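Local coordinates for outer membrane protein Omp121 (Bacteroides thetaiotaomicron, PDB 5FQ8), which is a calcium-binding TonB-dependent receptor of the outer membrane that probably takes part in nutrient import, at residues 898-910 against 942-954. Residues are numbered along the deposited sequence; the frame is centred on the assembly and turned at random.
Sequences FLVDKSYVKLRSV and TPSSNTFIDPEMT
Glu952 of the 942-954 loop reaches Lys906 and Arg908 of strand 904-910. Its CG lies anti to the backbone N (chi1 -158°) and the chain stays extended beyond, which carries the carboxylate to the strand. CB already passes 3.5 Å from Lys906 NZ; CD sits near both cations; OE1 takes the salt bridges, to Lys906 NZ and to Arg908 NH2. OE1 lies at the guanidinium edge, with the two planes 83° apart, while OE2 turns to the backbone N of Ser75 in the plug. Lys906 CD lies over the rim of one guanidinium face of Arg908, and the bend at chi3 beyond it (-96°) turns NZ toward the carboxylates. That NZ also meets Asp950 OD1 at 3.2 Å, on the syn side of its carboxylate. The network lies on the lumenal side of the wall of a TonB-dependent beta-barrel, between wall strand and plug, where a strand meets the long loop following its neighbour 928-941; Asp822 of the adjoining strand 815-825 holds Arg908 NH1. Asp950 OD1 also accepts from Glu952 N, an Asx turn, so an alanine here would probably leave Lys906 with one anion fewer and Glu952 N without that acceptor. Further along, Pro951 CB packs against Tyr904 CD2 at 3.7 Å, and Val900 CG1 touches the Asn946 amide. One water links Asp901 OD2 to Ser945 OG.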
ATOM      1  N   PHE B 898     -27.031 -20.213 -20.224  1.00 30.85           N
ATOM      2  CA  PHE B 898     -25.794 -19.498 -20.448  1.00 25.35           C
ATOM      3  C   PHE B 898     -24.582 -20.395 -20.382  1.00 25.23           C
ATOM      4  O   PHE B 898     -23.465 -19.903 -20.502  1.00 24.92           O
ATOM      5  CB  PHE B 898     -25.680 -18.353 -19.455  1.00 25.06           C
ATOM      6  CG  PHE B 898     -26.841 -17.412 -19.511  1.00 25.20           C
ATOM      7  CD1 PHE B 898     -27.111 -16.701 -20.658  1.00 25.28           C
ATOM      8  CD2 PHE B 898     -27.665 -17.257 -18.428  1.00 25.30           C
ATOM      9  CE1 PHE B 898     -28.171 -15.850 -20.723  1.00 25.45           C
ATOM     10  CE2 PHE B 898     -28.721 -16.402 -18.476  1.00 25.47           C
ATOM     11  CZ  PHE B 898     -28.985 -15.694 -19.623  1.00 25.55           C
ATOM     12  N   LEU B 899     -24.771 -21.692 -20.208  1.00 25.49           N
ATOM     13  CA  LEU B 899     -23.765 -22.651 -20.626  1.00 25.52           C
ATOM     14  C   LEU B 899     -23.879 -22.842 -22.131  1.00 25.73           C
ATOM     15  O   LEU B 899     -24.954 -23.176 -22.641  1.00 26.09           O
ATOM     16  CB  LEU B 899     -23.946 -23.966 -19.888  1.00 25.78           C
ATOM     17  CG  LEU B 899     -23.605 -23.851 -18.416  1.00 25.57           C
ATOM     18  CD1 LEU B 899     -24.032 -25.076 -17.694  1.00 25.91           C
ATOM     19  CD2 LEU B 899     -22.128 -23.659 -18.270  1.00 25.23           C
ATOM     20  N   VAL B 900     -22.775 -22.613 -22.839  1.00 29.87           N
ATOM     21  CA  VAL B 900     -22.752 -22.536 -24.293  1.00 25.72           C
ATOM     22  C   VAL B 900     -21.859 -23.631 -24.856  1.00 25.87           C
ATOM     23  O   VAL B 900     -20.837 -23.983 -24.260  1.00 25.69           O
ATOM     24  CB  VAL B 900     -22.274 -21.142 -24.728  1.00 25.42           C
ATOM     25  CG1 VAL B 900     -21.894 -21.128 -26.178  1.00 25.58           C
ATOM     26  CG2 VAL B 900     -23.359 -20.149 -24.446  1.00 25.41           C
ATOM     27  N   ASP B 901     -22.257 -24.169 -26.009  1.00 30.28           N
ATOM     28  CA  ASP B 901     -21.520 -25.245 -26.656  1.00 31.35           C
ATOM     29  C   ASP B 901     -20.113 -24.795 -27.041  1.00 26.19           C
ATOM     30  O   ASP B 901     -19.927 -23.754 -27.668  1.00 26.04           O
ATOM     31  CB  ASP B 901     -22.295 -25.712 -27.890  1.00 34.18           C
ATOM     32  CG  ASP B 901     -21.832 -27.056 -28.414  1.00 33.79           C
ATOM     33  OD1 ASP B 901     -20.628 -27.366 -28.349  1.00 34.07           O
ATOM     34  OD2 ASP B 901     -22.691 -27.805 -28.914  1.00 27.76           O
ATOM     35  N   LYS B 902     -19.130 -25.616 -26.686  1.00 26.18           N
ATOM     36  CA  LYS B 902     -17.713 -25.351 -26.880  1.00 25.96           C
ATOM     37  C   LYS B 902     -17.251 -25.634 -28.301  1.00 26.23           C
ATOM     38  O   LYS B 902     -16.140 -25.247 -28.663  1.00 26.08           O
ATOM     39  CB  LYS B 902     -16.912 -26.209 -25.898  1.00 25.91           C
ATOM     40  CG  LYS B 902     -15.933 -25.496 -25.004  1.00 25.49           C
ATOM     41  CD  LYS B 902     -15.338 -26.467 -23.998  1.00 25.53           C
ATOM     42  CE  LYS B 902     -13.917 -26.084 -23.569  1.00 26.63           C
ATOM     43  NZ  LYS B 902     -13.785 -24.635 -23.260  1.00 29.96           N
ATOM     44  N   SER B 903     -18.089 -26.263 -29.112  1.00 28.82           N
ATOM     45  CA  SER B 903     -17.659 -26.838 -30.375  1.00 27.00           C
ATOM     46  C   SER B 903     -17.398 -25.757 -31.405  1.00 26.92           C
ATOM     47  O   SER B 903     -18.078 -24.730 -31.435  1.00 29.27           O
ATOM     48  CB  SER B 903     -18.723 -27.806 -30.885  1.00 27.51           C
ATOM     49  OG  SER B 903     -18.892 -28.891 -29.992  1.00 27.65           O
ATOM     50  N   TYR B 904     -16.389 -25.990 -32.246  1.00 27.06           N
ATOM     51  CA  TYR B 904     -16.114 -25.088 -33.357  1.00 30.77           C
ATOM     52  C   TYR B 904     -15.262 -25.783 -34.412  1.00 32.61           C
ATOM     53  O   TYR B 904     -14.558 -26.755 -34.134  1.00 28.77           O
ATOM     54  CB  TYR B 904     -15.442 -23.781 -32.892  1.00 31.78           C
ATOM     55  CG  TYR B 904     -14.058 -23.899 -32.259  1.00 29.37           C
ATOM     56  CD1 TYR B 904     -12.919 -24.040 -33.043  1.00 26.90           C
ATOM     57  CD2 TYR B 904     -13.894 -23.816 -30.878  1.00 26.02           C
ATOM     58  CE1 TYR B 904     -11.672 -24.131 -32.472  1.00 26.33           C
ATOM     59  CE2 TYR B 904     -12.653 -23.905 -30.303  1.00 25.83           C
ATOM     60  CZ  TYR B 904     -11.539 -24.058 -31.103  1.00 25.98           C
ATOM     61  OH  TYR B 904     -10.296 -24.141 -30.530  1.00 25.83           O
ATOM     62  N   VAL B 905     -15.378 -25.286 -35.641  1.00 27.68           N
ATOM     63  CA  VAL B 905     -14.422 -25.546 -36.711  1.00 27.97           C
ATOM     64  C   VAL B 905     -13.744 -24.224 -37.010  1.00 27.71           C
ATOM     65  O   VAL B 905     -14.415 -23.199 -37.136  1.00 27.58           O
ATOM     66  CB  VAL B 905     -15.066 -26.109 -37.995  1.00 28.55           C
ATOM     67  CG1 VAL B 905     -14.002 -26.336 -39.017  1.00 28.84           C
ATOM     68  CG2 VAL B 905     -15.803 -27.410 -37.738  1.00 28.87           C
ATOM     69  N   LYS B 906     -12.425 -24.241 -37.128  1.00 27.66           N
ATOM     70  CA  LYS B 906     -11.688 -23.001 -37.304  1.00 27.43           C
ATOM     71  C   LYS B 906     -10.693 -23.098 -38.450  1.00 33.22           C
ATOM     72  O   LYS B 906      -9.906 -24.044 -38.518  1.00 44.32           O
ATOM     73  CB  LYS B 906     -10.966 -22.624 -36.015  1.00 26.94           C
ATOM     74  CG  LYS B 906     -10.962 -21.152 -35.757  1.00 26.60           C
ATOM     75  CD  LYS B 906     -10.264 -20.831 -34.473  1.00 26.16           C
ATOM     76  CE  LYS B 906     -11.225 -20.680 -33.343  1.00 25.87           C
ATOM     77  NZ  LYS B 906     -10.467 -20.412 -32.113  1.00 25.49           N
ATOM     78  N   LEU B 907     -10.733 -22.116 -39.345  1.00 27.88           N
ATOM     79  CA  LEU B 907      -9.606 -21.854 -40.225  1.00 28.10           C
ATOM     80  C   LEU B 907      -8.462 -21.303 -39.383  1.00 27.71           C
ATOM     81  O   LEU B 907      -8.314 -20.088 -39.223  1.00 27.47           O
ATOM     82  CB  LEU B 907     -10.001 -20.889 -41.338  1.00 28.34           C
ATOM     83  CG  LEU B 907      -8.919 -20.644 -42.392  1.00 28.67           C
ATOM     84  CD1 LEU B 907      -8.280 -21.938 -42.833  1.00 29.05           C
ATOM     85  CD2 LEU B 907      -9.478 -19.917 -43.584  1.00 29.02           C
ATOM     86  N   ARG B 908      -7.657 -22.202 -38.826  1.00 28.51           N
ATOM     87  CA  ARG B 908      -6.631 -21.819 -37.864  1.00 27.33           C
ATOM     88  C   ARG B 908      -5.598 -20.891 -38.487  1.00 27.40           C
ATOM     89  O   ARG B 908      -5.377 -19.784 -38.001  1.00 27.09           O
ATOM     90  CB  ARG B 908      -5.972 -23.079 -37.317  1.00 27.41           C
ATOM     91  CG  ARG B 908      -5.090 -22.878 -36.121  1.00 33.75           C
ATOM     92  CD  ARG B 908      -5.834 -23.153 -34.840  1.00 30.50           C
ATOM     93  NE  ARG B 908      -6.317 -21.912 -34.269  1.00 32.80           N
ATOM     94  CZ  ARG B 908      -7.036 -21.821 -33.170  1.00 26.11           C
ATOM     95  NH1 ARG B 908      -7.368 -22.906 -32.503  1.00 26.01           N
ATOM     96  NH2 ARG B 908      -7.425 -20.636 -32.758  1.00 27.00           N
ATOM     97  N   SER B 909      -4.963 -21.320 -39.579  1.00 34.85           N
ATOM     98  CA  SER B 909      -3.912 -20.536 -40.217  1.00 28.01           C
ATOM     99  C   SER B 909      -3.884 -20.775 -41.716  1.00 28.58           C
ATOM    100  O   SER B 909      -4.246 -21.847 -42.199  1.00 28.92           O
ATOM    101  CB  SER B 909      -2.548 -20.881 -39.642  1.00 27.96           C
ATOM    102  OG  SER B 909      -2.237 -22.233 -39.905  1.00 33.60           O
ATOM    103  N   VAL B 910      -3.424 -19.766 -42.449  1.00 28.73           N
ATOM    104  CA  VAL B 910      -3.099 -19.888 -43.869  1.00 29.32           C
ATOM    105  C   VAL B 910      -1.802 -19.133 -44.133  1.00 29.43           C
ATOM    106  O   VAL B 910      -1.710 -17.938 -43.844  1.00 29.18           O
ATOM    107  CB  VAL B 910      -4.224 -19.345 -44.766  1.00 29.53           C
ATOM    108  CG1 VAL B 910      -3.782 -19.349 -46.208  1.00 30.15           C
ATOM    109  CG2 VAL B 910      -5.465 -20.163 -44.607  1.00 29.52           C
ATOM    110  N   THR B 942     -19.464 -22.144 -35.651  1.00 27.50           N
ATOM    111  CA  THR B 942     -20.042 -22.711 -34.447  1.00 27.36           C
ATOM    112  C   THR B 942     -21.419 -23.270 -34.747  1.00 27.77           C
ATOM    113  O   THR B 942     -22.064 -22.855 -35.712  1.00 30.16           O
ATOM    114  CB  THR B 942     -20.148 -21.656 -33.341  1.00 26.89           C
ATOM    115  OG1 THR B 942     -20.856 -20.511 -33.836  1.00 26.92           O
ATOM    116  CG2 THR B 942     -18.772 -21.255 -32.897  1.00 26.50           C
ATOM    117  N   PRO B 943     -21.893 -24.223 -33.948  1.00 27.85           N
ATOM    118  CA  PRO B 943     -23.252 -24.728 -34.111  1.00 28.47           C
ATOM    119  C   PRO B 943     -24.297 -23.632 -34.038  1.00 28.20           C
ATOM    120  O   PRO B 943     -24.079 -22.565 -33.472  1.00 42.12           O
ATOM    121  CB  PRO B 943     -23.398 -25.699 -32.940  1.00 28.22           C
ATOM    122  CG  PRO B 943     -22.044 -26.205 -32.733  1.00 28.04           C
ATOM    123  CD  PRO B 943     -21.124 -25.052 -33.011  1.00 27.67           C
ATOM    124  N   SER B 944     -25.457 -23.931 -34.619  1.00 33.23           N
ATOM    125  CA  SER B 944     -26.618 -23.050 -34.657  1.00 30.11           C
ATOM    126  C   SER B 944     -26.873 -22.315 -33.347  1.00 29.42           C
ATOM    127  O   SER B 944     -27.262 -21.143 -33.345  1.00 28.20           O
ATOM    128  CB  SER B 944     -27.848 -23.872 -35.028  1.00 29.33           C
ATOM    129  OG  SER B 944     -29.030 -23.117 -34.890  1.00 29.44           O
ATOM    130  N   SER B 945     -26.641 -22.994 -32.226  1.00 30.51           N
ATOM    131  CA  SER B 945     -27.090 -22.495 -30.939  1.00 27.85           C
ATOM    132  C   SER B 945     -26.163 -21.453 -30.345  1.00 40.80           C
ATOM    133  O   SER B 945     -26.539 -20.778 -29.383  1.00 42.58           O
ATOM    134  CB  SER B 945     -27.206 -23.652 -29.974  1.00 27.92           C
ATOM    135  OG  SER B 945     -25.958 -24.288 -29.851  1.00 27.74           O
ATOM    136  N   ASN B 946     -24.965 -21.325 -30.859  1.00 42.94           N
ATOM    137  CA  ASN B 946     -23.990 -20.383 -30.342  1.00 26.64           C
ATOM    138  C   ASN B 946     -23.797 -19.330 -31.412  1.00 26.67           C
ATOM    139  O   ASN B 946     -23.123 -19.567 -32.412  1.00 26.81           O
ATOM    140  CB  ASN B 946     -22.695 -21.100 -29.999  1.00 26.44           C
ATOM    141  CG  ASN B 946     -21.554 -20.162 -29.745  1.00 26.02           C
ATOM    142  OD1 ASN B 946     -21.696 -18.951 -29.778  1.00 25.86           O
ATOM    143  ND2 ASN B 946     -20.398 -20.728 -29.483  1.00 30.47           N
ATOM    144  N   THR B 947     -24.395 -18.174 -31.209  1.00 26.57           N
ATOM    145  CA  THR B 947     -24.166 -17.040 -32.080  1.00 26.59           C
ATOM    146  C   THR B 947     -23.456 -15.932 -31.336  1.00 26.15           C
ATOM    147  O   THR B 947     -23.642 -14.757 -31.648  1.00 26.15           O
ATOM    148  CB  THR B 947     -25.476 -16.514 -32.640  1.00 26.94           C
ATOM    149  OG1 THR B 947     -26.326 -16.179 -31.550  1.00 26.83           O
ATOM    150  CG2 THR B 947     -26.150 -17.552 -33.490  1.00 27.43           C
ATOM    151  N   PHE B 948     -22.657 -16.292 -30.340  1.00 25.81           N
ATOM    152  CA  PHE B 948     -22.185 -15.293 -29.399  1.00 25.42           C
ATOM    153  C   PHE B 948     -20.674 -15.162 -29.351  1.00 25.15           C
ATOM    154  O   PHE B 948     -20.167 -14.046 -29.457  1.00 25.00           O
ATOM    155  CB  PHE B 948     -22.744 -15.602 -28.001  1.00 25.28           C
ATOM    156  CG  PHE B 948     -24.198 -15.910 -28.003  1.00 26.02           C
ATOM    157  CD1 PHE B 948     -25.116 -14.958 -28.382  1.00 28.66           C
ATOM    158  CD2 PHE B 948     -24.642 -17.157 -27.659  1.00 25.76           C
ATOM    159  CE1 PHE B 948     -26.439 -15.246 -28.407  1.00 26.09           C
ATOM    160  CE2 PHE B 948     -25.959 -17.448 -27.689  1.00 26.77           C
ATOM    161  CZ  PHE B 948     -26.866 -16.491 -28.055  1.00 26.25           C
ATOM    162  N   ILE B 949     -19.936 -16.252 -29.185  1.00 25.11           N
ATOM    163  CA  ILE B 949     -18.514 -16.159 -28.905  1.00 24.85           C
ATOM    164  C   ILE B 949     -17.689 -17.088 -29.779  1.00 35.12           C
ATOM    165  O   ILE B 949     -18.166 -18.116 -30.264  1.00 36.66           O
ATOM    166  CB  ILE B 949     -18.210 -16.495 -27.441  1.00 24.56           C
ATOM    167  CG1 ILE B 949     -18.666 -17.913 -27.145  1.00 24.74           C
ATOM    168  CG2 ILE B 949     -18.871 -15.533 -26.534  1.00 24.38           C
ATOM    169  CD1 ILE B 949     -18.065 -18.476 -25.898  1.00 24.52           C
ATOM    170  N   ASP B 950     -16.431 -16.722 -29.956  1.00 25.84           N
ATOM    171  CA  ASP B 950     -15.423 -17.678 -30.368  1.00 24.99           C
ATOM    172  C   ASP B 950     -15.077 -18.435 -29.104  1.00 24.79           C
ATOM    173  O   ASP B 950     -14.495 -17.859 -28.187  1.00 29.29           O
ATOM    174  CB  ASP B 950     -14.207 -16.983 -30.984  1.00 24.95           C
ATOM    175  CG  ASP B 950     -12.984 -17.882 -31.076  1.00 24.99           C
ATOM    176  OD1 ASP B 950     -13.040 -19.075 -30.753  1.00 25.08           O
ATOM    177  OD2 ASP B 950     -11.933 -17.376 -31.487  1.00 24.97           O
ATOM    178  N   PRO B 951     -15.415 -19.697 -29.014  1.00 24.98           N
ATOM    179  CA  PRO B 951     -15.185 -20.455 -27.782  1.00 24.84           C
ATOM    180  C   PRO B 951     -13.759 -20.479 -27.258  1.00 24.64           C
ATOM    181  O   PRO B 951     -13.535 -21.058 -26.194  1.00 24.53           O
ATOM    182  CB  PRO B 951     -15.614 -21.862 -28.182  1.00 25.21           C
ATOM    183  CG  PRO B 951     -16.644 -21.653 -29.169  1.00 25.47           C
ATOM    184  CD  PRO B 951     -16.264 -20.444 -29.943  1.00 25.38           C
ATOM    185  N   GLU B 952     -12.793 -19.898 -27.962  1.00 31.57           N
ATOM    186  CA  GLU B 952     -11.417 -19.917 -27.489  1.00 24.45           C
ATOM    187  C   GLU B 952     -11.179 -18.693 -26.606  1.00 31.93           C
ATOM    188  O   GLU B 952     -10.483 -17.744 -26.964  1.00 24.02           O
ATOM    189  CB  GLU B 952     -10.451 -19.959 -28.660  1.00 24.65           C
ATOM    190  CG  GLU B 952      -9.094 -20.491 -28.285  1.00 24.64           C
ATOM    191  CD  GLU B 952      -8.118 -20.515 -29.428  1.00 24.87           C
ATOM    192  OE1 GLU B 952      -8.563 -20.482 -30.587  1.00 25.12           O
ATOM    193  OE2 GLU B 952      -6.904 -20.565 -29.154  1.00 24.83           O
ATOM    194  N   MET B 953     -11.773 -18.742 -25.416  1.00 26.59           N
ATOM    195  CA  MET B 953     -11.919 -17.574 -24.558  1.00 25.43           C
ATOM    196  C   MET B 953     -11.938 -17.986 -23.096  1.00 29.40           C
ATOM    197  O   MET B 953     -12.638 -18.933 -22.732  1.00 23.62           O
ATOM    198  CB  MET B 953     -13.223 -16.843 -24.849  1.00 23.68           C
ATOM    199  CG  MET B 953     -13.125 -15.598 -25.639  1.00 23.67           C
ATOM    200  SD  MET B 953     -14.787 -14.991 -25.762  1.00 34.01           S
ATOM    201  CE  MET B 953     -14.530 -13.553 -26.757  1.00 36.34           C
ATOM    202  N   THR B 954     -11.228 -17.240 -22.250  1.00 28.63           N
ATOM    203  CA  THR B 954     -11.429 -17.387 -20.813  1.00 23.13           C
ATOM    204  C   THR B 954     -11.185 -16.081 -20.086  1.00 22.90           C
ATOM    205  O   THR B 954     -10.642 -15.126 -20.630  1.00 22.84           O
ATOM    206  CB  THR B 954     -10.532 -18.450 -20.203  1.00 23.18           C
ATOM    207  OG1 THR B 954     -11.088 -18.848 -18.958  1.00 23.14           O
ATOM    208  CG2 THR B 954      -9.154 -17.915 -19.959  1.00 23.05           C
TER
HETATM  209  O   HOH W   1     -25.150 -26.630 -29.895  1.00 14.87           O
HETATM  210  O   HOH W   2     -24.545 -23.667 -27.090  1.00 26.86           O